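Local coordinates for protein toll (Drosophila melanogaster, PDB 4LXR) that binds the cleaved, active form of the cytokine Spätzle at the cell surface and so switches on Toll signalling in dorsal-ventral patterning and antifungal immunity, at residues Thr363-Leu368 against Ser384-Leu389; Asn411-Leu416 against Gly443-Leu448. All blocks are in the same frame, centred on the assembly; numbering follows the deposited sequence.

Contact 1 of 2, residues Thr363-Leu368 against Ser384-Leu389; sequences TNLTDL and SNLGNL. With NAG (2-acetamido-2-deoxy-beta-D-glucopyranose), chain L; NAG (2-acetamido-2-deoxy-beta-D-glucopyranose), chain D.
L365 and L389 lie side by side and point the same way, L365 CG meeting L389 CD1 at 4.1 Å, while the same L389 methyl also presses on CB of L368. Because L389 holds CG anti to its own backbone N (chi1 -168°), CD1 reaches the backbone of T366, where it comes within 3.4 Å of T366 C. L386 brings CD2 against CB of L365 and, more loosely, CD1 against CD2 of L368; F359 and F383 extend the packing around L368.

No direct hydrogen bond joins the two segments. Instead, L365 O receives a CA-H...O contact from L389, and waters bridge the rest. Water 1 donates to L365 O at 2.7 Å and is weakly bonded to T363 O and N388 N. Water 2 spans T363 O and N385 O. Water 3 donates to both O and OD1 of N364 and accepts from N388 ND2, joining two asparagines whose amides do not bond directly.

Two sugars add further polar contacts. N364 ND2 carries the chain L NAG and also hydrogen-bonds to V339 O. The NAG turns its acetamide back on the protein, N2 donating to T363 OG1 at 2.8 Å and almost straight (175°). The O6 hydroxyl of the chain D NAG donates to D367 OD2 at 2.5 Å. Within the protein, T366 OG1 bonds to L342 O.

The chemistry is therefore divided: leucines pack directly on one another, whereas polar groups facing between the segments, such as the carbonyls of T363, L365 and N385, are bridged by water, and the acetamide bond probably limits how the first sugar can turn about its asparagine.

Contact 2 of 2, residues Asn411-Leu416 against Gly443-Leu448; sequences NGLRHL and GYMHGL
M445 lays its thioether SD 3.5 Å from L413 CD2, the two side chains crossing obliquely. A bend at the last torsion of the methionine (chi3 -74°) carries its CE on to L416 CD2, 3.9 Å away, and these two side chains run at about a right angle. L448 adds a further apolar contact. Its CD1 sits 3.7 Å from R414 O, with CG of L413 and CB of L416 just beyond.

Beside the leucines, R414, bent at chi2 (-65°), brings its end back over the M445-L448 turn. Its CD lies 3.5 Å from G447 O, and G447 CA lies over one face of the guanidinium; G412 O is 3.3 Å above the guanidinium plane, offset toward its rim. G447, lacking a side chain, lets the arginine come this close. The group is held by its own segment: NH1 donates to N411 O at 2.9 Å and to L413 O at 2.8 Å, in the latter case from above the carbonyl plane. An alanine in place of R414 is likely to leave the N411 and L413 carbonyls without this shared donor and to uncover the turn at G447.

Further out, water 5 accepts from G447 N and bonds weakly to N411 O, so that this carbonyl serves both the arginine and the water. Segment 443-448 is shaped by an inverse gamma turn centred on M445 and a type I turn from M445 to L448, closed by L448 N donating to M445 O. F407 and T410 touch M445, while F442 packs on L416.

Leucines directed inward from a short strand and its preceding loop, stacked on the corresponding loop of the next coil, are the hallmark of the leucine-rich repeat solenoid, here where LRR 12 meets LRR 13.

In the fold
Contacts 1 and 2 follow one another along the receptor's extracellular leucine-rich repeat solenoid, their centres 12 Å apart. They meet directly where L389 O of contact 1 packs on L413 CD1 of contact 2, at 3.7 Å. Strand 391-393, which follows 384-389, lies between strands 367-369 and 415-417 in the parallel array, and L392 touches both L368 and L416, so one coil links the two leucine layers. They differ in their surroundings: contact 1 carries the sugar on N364 and receives another at D367, whereas in contact 2 the H415 side chain is about 10 Å from a bound NAG. No Spätzle chain touches either contact.

Contact 1 of 2, residues Thr363-Leu368 against Ser384-Leu389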
loop_
_atom_site.group_PDB
_atom_site.type_symbol
_atom_site.label_atom_id
_atom_site.label_comp_id
_atom_site.label_asym_id
_atom_site.label_seq_id
_atom_site.Cartn_x
_atom_site.Cartn_y
_atom_site.Cartn_z
ATOM N N THR A 363 6.678 21.951 21.531
ATOM C CA THR A 363 5.444 21.473 22.133
ATOM C C THR A 363 4.279 21.450 21.153
ATOM O O THR A 363 3.226 20.905 21.463
ATOM C CB THR A 363 5.062 22.289 23.392
ATOM O OG1 THR A 363 4.893 23.662 23.036
ATOM C CG2 THR A 363 6.146 22.178 24.446
ATOM N N ASN A 364 4.479 22.030 19.972
ATOM C CA ASN A 364 3.452 22.050 18.933
ATOM C C ASN A 364 3.641 20.961 17.873
ATOM O O ASN A 364 2.875 20.889 16.913
ATOM C CB ASN A 364 3.415 23.420 18.247
ATOM C CG ASN A 364 2.576 24.424 18.998
ATOM O OD1 ASN A 364 1.405 24.178 19.257
ATOM N ND2 ASN A 364 3.178 25.559 19.365
ATOM N N LEU A 365 4.665 20.135 18.032
ATOM C CA LEU A 365 4.970 19.107 17.036
ATOM C C LEU A 365 3.777 18.181 16.841
ATOM O O LEU A 365 3.262 17.651 17.813
ATOM C CB LEU A 365 6.174 18.273 17.478
ATOM C CG LEU A 365 6.906 17.518 16.372
ATOM C CD1 LEU A 365 7.424 18.489 15.302
ATOM C CD2 LEU A 365 8.054 16.706 16.973
ATOM N N THR A 366 3.343 17.989 15.593
ATOM C CA THR A 366 2.226 17.092 15.306
ATOM C C THR A 366 2.646 15.810 14.588
ATOM O O THR A 366 1.961 14.789 14.697
ATOM C CB THR A 366 1.108 17.788 14.499
ATOM O OG1 THR A 366 1.610 18.188 13.223
ATOM C CG2 THR A 366 0.589 19.027 15.255
ATOM N N ASP A 367 3.768 15.871 13.871
ATOM C CA ASP A 367 4.225 14.766 13.030
ATOM C C ASP A 367 5.707 14.567 13.219
ATOM O O ASP A 367 6.489 15.505 13.077
ATOM C CB ASP A 367 3.949 15.041 11.533
ATOM C CG ASP A 367 2.473 15.033 11.215
ATOM O OD1 ASP A 367 1.898 13.930 11.042
ATOM O OD2 ASP A 367 1.886 16.133 11.171
ATOM N N LEU A 368 6.099 13.340 13.535
ATOM C CA LEU A 368 7.494 13.061 13.792
ATOM C C LEU A 368 7.906 11.795 13.062
ATOM O O LEU A 368 7.382 10.719 13.333
ATOM C CB LEU A 368 7.761 12.956 15.301
ATOM C CG LEU A 368 9.189 12.574 15.682
ATOM C CD1 LEU A 368 10.198 13.528 14.976
ATOM C CD2 LEU A 368 9.372 12.624 17.184
ATOM N N SER A 384 8.075 13.561 26.386
ATOM C CA SER A 384 7.258 13.943 27.535
ATOM C C SER A 384 6.617 15.316 27.402
ATOM O O SER A 384 5.724 15.657 28.175
ATOM C CB SER A 384 8.069 13.878 28.829
ATOM O OG SER A 384 9.030 14.919 28.855
ATOM N N ASN A 385 7.081 16.102 26.435
ATOM C CA ASN A 385 6.511 17.425 26.188
ATOM C C ASN A 385 5.744 17.462 24.886
ATOM O O ASN A 385 5.383 18.538 24.394
ATOM C CB ASN A 385 7.603 18.494 26.160
ATOM C CG ASN A 385 7.936 19.023 27.540
ATOM O OD1 ASN A 385 8.986 18.710 28.101
ATOM N ND2 ASN A 385 7.044 19.840 28.092
ATOM N N LEU A 386 5.502 16.290 24.309
ATOM C CA LEU A 386 4.902 16.257 22.987
ATOM C C LEU A 386 3.396 15.991 23.039
ATOM O O LEU A 386 2.884 15.126 22.325
ATOM C CB LEU A 386 5.624 15.250 22.094
ATOM C CG LEU A 386 7.056 15.627 21.698
ATOM C CD1 LEU A 386 7.598 14.670 20.637
ATOM C CD2 LEU A 386 7.129 17.084 21.203
ATOM N N GLY A 387 2.698 16.755 23.877
ATOM C CA GLY A 387 1.261 16.618 24.041
ATOM C C GLY A 387 0.430 16.730 22.765
ATOM O O GLY A 387 -0.682 16.205 22.698
ATOM N N ASN A 388 0.957 17.409 21.749
ATOM C CA ASN A 388 0.217 17.607 20.502
ATOM C C ASN A 388 0.554 16.633 19.375
ATOM O O ASN A 388 -0.076 16.668 18.304
ATOM C CB ASN A 388 0.398 19.040 19.973
ATOM C CG ASN A 388 -0.603 20.004 20.561
ATOM O OD1 ASN A 388 -0.890 19.963 21.750
ATOM N ND2 ASN A 388 -1.155 20.869 19.721
ATOM N N LEU A 389 1.574 15.806 19.580
ATOM C CA LEU A 389 2.008 14.876 18.534
ATOM C C LEU A 389 0.842 13.982 18.086
ATOM O O LEU A 389 0.131 13.439 18.915
ATOM C CB LEU A 389 3.167 14.018 19.038
ATOM C CG LEU A 389 3.899 13.219 17.959
ATOM C CD1 LEU A 389 4.539 14.170 16.946
ATOM C CD2 LEU A 389 4.941 12.291 18.597
HETATM C C1 NAG L . 2.320 26.464 20.110
HETATM C C2 NAG L . 2.964 26.389 21.524
HETATM C C3 NAG L . 2.528 27.571 22.392
HETATM C C4 NAG L . 2.799 28.883 21.674
HETATM C C5 NAG L . 2.030 28.879 20.359
HETATM C C6 NAG L . 2.234 30.138 19.547
HETATM C C7 NAG L . 1.423 24.689 22.450
HETATM C C8 NAG L . 1.331 23.372 23.159
HETATM N N2 NAG L . 2.664 25.131 22.191
HETATM O O3 NAG L . 3.234 27.532 23.628
HETATM O O4 NAG L . 2.436 29.998 22.485
HETATM O O5 NAG L . 2.505 27.792 19.552
HETATM O O6 NAG L . 3.613 30.357 19.277
HETATM O O7 NAG L . 0.419 25.318 22.120
HETATM C C1 NAG D . 4.158 21.233 7.513
HETATM C C2 NAG D . 3.410 21.038 6.183
HETATM C C3 NAG D . 1.906 20.950 6.426
HETATM C C4 NAG D . 1.579 19.915 7.497
HETATM C C5 NAG D . 2.405 20.173 8.756
HETATM C C6 NAG D . 2.211 19.123 9.835
HETATM C C7 NAG D . 4.489 21.929 4.168
HETATM C C8 NAG D . 4.666 23.130 3.283
HETATM N N2 NAG D . 3.705 22.100 5.234
HETATM O O3 NAG D . 1.257 20.616 5.205
HETATM O O4 NAG D . 0.199 20.025 7.829
HETATM O O5 NAG D . 3.798 20.178 8.424
HETATM O O6 NAG D . 2.433 17.803 9.351
HETATM O O7 NAG D . 5.039 20.856 3.932
HETATM O O HOH W 1 3.631 18.039 20.444
HETATM O O HOH W 2 2.448 19.650 23.778
HETATM O O HOH W 3 0.340 21.975 17.209
#

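Contact 2 of 2, residues Asn411-Leu416 against Gly443-Leu448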
loop_
_atom_site.group_PDB
_atom_site.type_symbol
_atom_site.label_atom_id
_atom_site.label_comp_id
_atom_site.label_asym_id
_atom_site.label_seq_id
_atom_site.Cartn_x
_atom_site.Cartn_y
_atom_site.Cartn_z
ATOM N N ASN A 411 -0.996 12.469 24.942
ATOM C CA ASN A 411 -2.448 12.296 24.877
ATOM C C ASN A 411 -3.029 12.627 23.514
ATOM O O ASN A 411 -4.124 12.193 23.172
ATOM C CB ASN A 411 -3.124 13.153 25.947
ATOM C CG ASN A 411 -2.489 12.979 27.315
ATOM O OD1 ASN A 411 -2.190 11.860 27.731
ATOM N ND2 ASN A 411 -2.261 14.088 28.011
ATOM N N GLY A 412 -2.290 13.398 22.729
ATOM C CA GLY A 412 -2.745 13.760 21.402
ATOM C C GLY A 412 -2.469 12.695 20.355
ATOM O O GLY A 412 -3.009 12.773 19.251
ATOM N N LEU A 413 -1.631 11.707 20.686
ATOM C CA LEU A 413 -1.186 10.706 19.703
ATOM C C LEU A 413 -2.318 9.825 19.179
ATOM O O LEU A 413 -3.110 9.291 19.952
ATOM C CB LEU A 413 -0.065 9.831 20.272
ATOM C CG LEU A 413 0.789 9.096 19.223
ATOM C CD1 LEU A 413 1.609 10.058 18.376
ATOM C CD2 LEU A 413 1.699 8.096 19.879
ATOM N N ARG A 414 -2.383 9.679 17.860
ATOM C CA ARG A 414 -3.447 8.923 17.211
ATOM C C ARG A 414 -2.918 7.759 16.347
ATOM O O ARG A 414 -3.596 6.751 16.161
ATOM C CB ARG A 414 -4.310 9.871 16.357
ATOM C CG ARG A 414 -5.044 10.963 17.173
ATOM C CD ARG A 414 -6.081 10.369 18.138
ATOM N NE ARG A 414 -6.653 11.373 19.035
ATOM C CZ ARG A 414 -6.267 11.577 20.292
ATOM N NH1 ARG A 414 -5.294 10.852 20.835
ATOM N NH2 ARG A 414 -6.852 12.517 21.013
ATOM N N HIS A 415 -1.710 7.906 15.817
ATOM C CA HIS A 415 -1.143 6.927 14.897
ATOM C C HIS A 415 0.307 6.620 15.267
ATOM O O HIS A 415 1.199 7.467 15.123
ATOM C CB HIS A 415 -1.220 7.444 13.457
ATOM C CG HIS A 415 -2.595 7.882 13.051
ATOM N ND1 HIS A 415 -3.627 6.993 12.836
ATOM C CD2 HIS A 415 -3.109 9.117 12.837
ATOM C CE1 HIS A 415 -4.715 7.661 12.494
ATOM N NE2 HIS A 415 -4.426 8.952 12.486
ATOM N N LEU A 416 0.530 5.399 15.736
ATOM C CA LEU A 416 1.821 4.978 16.249
ATOM C C LEU A 416 2.362 3.805 15.424
ATOM O O LEU A 416 1.811 2.709 15.452
ATOM C CB LEU A 416 1.695 4.606 17.728
ATOM C CG LEU A 416 2.971 4.097 18.405
ATOM C CD1 LEU A 416 4.152 5.067 18.183
ATOM C CD2 LEU A 416 2.723 3.875 19.886
ATOM N N GLY A 443 -0.646 1.937 27.035
ATOM C CA GLY A 443 -1.910 1.919 27.748
ATOM C C GLY A 443 -2.482 3.264 28.128
ATOM O O GLY A 443 -3.678 3.368 28.402
ATOM N N TYR A 444 -1.639 4.294 28.145
ATOM C CA TYR A 444 -2.086 5.630 28.518
ATOM C C TYR A 444 -2.890 6.254 27.396
ATOM O O TYR A 444 -3.660 7.189 27.607
ATOM C CB TYR A 444 -0.892 6.527 28.883
ATOM C CG TYR A 444 -0.197 6.095 30.155
ATOM C CD1 TYR A 444 -0.744 6.387 31.398
ATOM C CD2 TYR A 444 0.991 5.377 30.115
ATOM C CE1 TYR A 444 -0.123 5.981 32.578
ATOM C CE2 TYR A 444 1.624 4.963 31.293
ATOM C CZ TYR A 444 1.058 5.276 32.516
ATOM O OH TYR A 444 1.669 4.884 33.686
ATOM N N MET A 445 -2.718 5.723 26.195
ATOM C CA MET A 445 -3.272 6.369 25.018
ATOM C C MET A 445 -4.609 5.753 24.633
ATOM O O MET A 445 -4.727 5.063 23.615
ATOM C CB MET A 445 -2.256 6.349 23.872
ATOM C CG MET A 445 -0.982 7.082 24.250
ATOM S SD MET A 445 0.252 7.191 22.948
ATOM C CE MET A 445 0.875 5.511 22.929
ATOM N N HIS A 446 -5.609 6.021 25.474
ATOM C CA HIS A 446 -6.972 5.539 25.270
ATOM C C HIS A 446 -7.540 6.024 23.942
ATOM O O HIS A 446 -8.377 5.352 23.343
ATOM C CB HIS A 446 -7.885 5.936 26.448
ATOM C CG HIS A 446 -7.865 7.404 26.766
ATOM N ND1 HIS A 446 -7.308 7.911 27.921
ATOM C CD2 HIS A 446 -8.326 8.474 26.070
ATOM C CE1 HIS A 446 -7.430 9.228 27.927
ATOM N NE2 HIS A 446 -8.039 9.596 26.813
ATOM N N GLY A 447 -7.063 7.173 23.461
ATOM C CA GLY A 447 -7.556 7.715 22.209
ATOM C C GLY A 447 -6.886 7.184 20.948
ATOM O O GLY A 447 -7.251 7.590 19.840
ATOM N N LEU A 448 -5.918 6.277 21.102
ATOM C CA LEU A 448 -5.133 5.774 19.961
ATOM C C LEU A 448 -5.974 5.131 18.848
ATOM O O LEU A 448 -6.905 4.372 19.119
ATOM C CB LEU A 448 -4.048 4.795 20.432
ATOM C CG LEU A 448 -2.864 4.545 19.482
ATOM C CD1 LEU A 448 -2.009 5.805 19.313
ATOM C CD2 LEU A 448 -2.002 3.389 19.963
HETATM O O HOH W 4 -4.083 10.032 26.866
HETATM O O HOH W 5 -5.227 9.304 24.507
#